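Local coordinates for conserved protein (Methanothermobacter thermautotrophicus, PDB 2WNY), which is of unknown function but belongs to an RNA-binding protein family and is encoded in the exosome superoperon, so it may bind RNA, at residues 19-23 with 24-28. The protein carries 1 engineered substitution. Residues are numbered along the deposited sequence; the frame is centred on the assembly and turned at random.
Sequences GTEDE and EKVIE
Near the start of helix 23-30, the backbone N of E24 donates to OD1 of D22, at 2.9 Å but with an N-H...O angle of only 125°, a weak bond. Carboxylate CG of D22 lies trans to the backbone N (chi1 -173°), which swings OD1 forward over the helix start. The K25 N adds a second weak bond to that oxygen, straighter but longer at 3.5 Å. D22 sits at the N-cap, directly before the helix, and these two weak bonds cap amides of the first turn. K25 also lays its aliphatic chain across D22, CE standing 3.6 Å from D22 CB; the chain bends at chi3, and NZ ends 5.1 Å from D22 OD2, too far for a salt bridge. At V26 the helical bonding begins in earnest, its N-H meeting D22 O at 163°. Methyl CG2 of V26 rests 3.7 Å from E21 OE2, which is salt-bridged to K99 while OE1 takes the backbone N-H of Y18; V26 itself packs onto L15, V17 and L55 of the sheet. I27 N repeats the i to i-4 bond with E23 O, 2.9 Å long, and the I27 side chain brings CD1 to 3.5 Å from E23 OE2, an oxygen salt-bridged to R41 on strand 40-45. Putting an alanine at D22 would probably leave the E24 and K25 amides without their side-chain acceptor. Chemically, two weak amide bonds to one oxygen, near the positive end of the helix, would tend to favour an ionised D22, although E24 OE2, 4.4 Å from OD1, would partly offset that stabilisation.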
loop_
_atom_site.group_PDB
_atom_site.type_symbol
_atom_site.label_atom_id
_atom_site.label_comp_id
_atom_site.label_asym_id
_atom_site.label_seq_id
_atom_site.Cartn_x
_atom_site.Cartn_y
_atom_site.Cartn_z
ATOM N N GLY A 19 19.232 4.936 8.357
ATOM C CA GLY A 19 20.576 4.438 8.674
ATOM C C GLY A 19 20.583 3.436 9.815
ATOM O O GLY A 19 21.320 2.472 9.760
ATOM N N THR A 20 19.770 3.643 10.854
ATOM C CA THR A 20 19.760 2.703 11.974
ATOM C C THR A 20 18.909 1.464 11.714
ATOM O O THR A 20 18.903 0.552 12.527
ATOM C CB THR A 20 19.216 3.330 13.256
ATOM O OG1 THR A 20 17.854 3.752 13.036
ATOM C CG2 THR A 20 20.114 4.502 13.674
ATOM N N GLU A 21 18.177 1.443 10.607
ATOM C CA GLU A 21 17.294 0.302 10.334
ATOM C C GLU A 21 17.962 -0.902 9.711
ATOM O O GLU A 21 18.951 -0.781 8.974
ATOM C CB GLU A 21 16.107 0.730 9.503
ATOM C CG GLU A 21 15.160 1.664 10.271
ATOM C CD GLU A 21 13.956 1.973 9.443
ATOM O OE1 GLU A 21 14.111 2.686 8.415
ATOM O OE2 GLU A 21 12.863 1.472 9.791
ATOM N N ASP A 22 17.405 -2.074 10.026
ATOM C CA ASP A 22 17.856 -3.327 9.456
ATOM C C ASP A 22 17.034 -3.512 8.192
ATOM O O ASP A 22 15.844 -3.702 8.284
ATOM C CB ASP A 22 17.559 -4.460 10.444
ATOM C CG ASP A 22 18.142 -5.809 10.008
ATOM O OD1 ASP A 22 17.929 -6.229 8.861
ATOM O OD2 ASP A 22 18.806 -6.443 10.838
ATOM N N GLU A 23 17.649 -3.433 7.006
ATOM C CA GLU A 23 16.850 -3.601 5.775
ATOM C C GLU A 23 16.026 -4.914 5.747
ATOM O O GLU A 23 14.910 -4.928 5.223
ATOM C CB GLU A 23 17.715 -3.484 4.501
ATOM C CG GLU A 23 16.873 -3.457 3.203
ATOM C CD GLU A 23 17.714 -3.555 1.944
ATOM O OE1 GLU A 23 18.326 -2.546 1.583
ATOM O OE2 GLU A 23 17.766 -4.637 1.319
ATOM N N GLU A 24 16.565 -6.002 6.299
ATOM C CA GLU A 24 15.820 -7.271 6.308
ATOM C C GLU A 24 14.507 -7.185 7.079
ATOM O O GLU A 24 13.507 -7.737 6.654
ATOM C CB GLU A 24 16.662 -8.411 6.873
ATOM C CG GLU A 24 17.551 -9.061 5.856
ATOM C CD GLU A 24 18.281 -10.267 6.417
ATOM O OE1 GLU A 24 17.825 -11.408 6.157
ATOM O OE2 GLU A 24 19.296 -10.064 7.120
ATOM N N LYS A 25 14.524 -6.518 8.231
ATOM C CA LYS A 25 13.282 -6.270 8.980
ATOM C C LYS A 25 12.320 -5.307 8.296
ATOM O O LYS A 25 11.109 -5.461 8.433
ATOM C CB LYS A 25 13.606 -5.760 10.377
ATOM C CG LYS A 25 14.327 -6.809 11.191
ATOM C CD LYS A 25 14.287 -6.499 12.669
ATOM C CE LYS A 25 15.518 -5.765 13.093
ATOM N NZ LYS A 25 15.509 -5.492 14.550
ATOM N N VAL A 26 12.844 -4.279 7.607
ATOM C CA VAL A 26 11.988 -3.396 6.835
ATOM C C VAL A 26 11.261 -4.218 5.732
ATOM O O VAL A 26 10.056 -4.053 5.504
ATOM C CB VAL A 26 12.767 -2.198 6.260
ATOM C CG1 VAL A 26 11.862 -1.307 5.378
ATOM C CG2 VAL A 26 13.340 -1.325 7.421
ATOM N N ILE A 27 12.006 -5.092 5.064
ATOM C CA ILE A 27 11.443 -5.931 4.010
ATOM C C ILE A 27 10.493 -6.947 4.636
ATOM O O ILE A 27 9.427 -7.207 4.079
ATOM C CB ILE A 27 12.546 -6.611 3.170
ATOM C CG1 ILE A 27 13.168 -5.598 2.184
ATOM C CG2 ILE A 27 11.985 -7.770 2.380
ATOM C CD1 ILE A 27 14.529 -6.018 1.657
ATOM N N GLU A 28 10.855 -7.509 5.793
ATOM C CA GLU A 28 9.884 -8.373 6.502
ATOM C C GLU A 28 8.548 -7.641 6.736
ATOM O O GLU A 28 7.477 -8.212 6.525
ATOM C CB GLU A 28 10.454 -8.885 7.823
ATOM C CG GLU A 28 9.557 -9.872 8.559
ATOM C CD GLU A 28 10.078 -10.187 9.959
ATOM O OE1 GLU A 28 11.271 -9.943 10.227
ATOM O OE2 GLU A 28 9.291 -10.664 10.796
#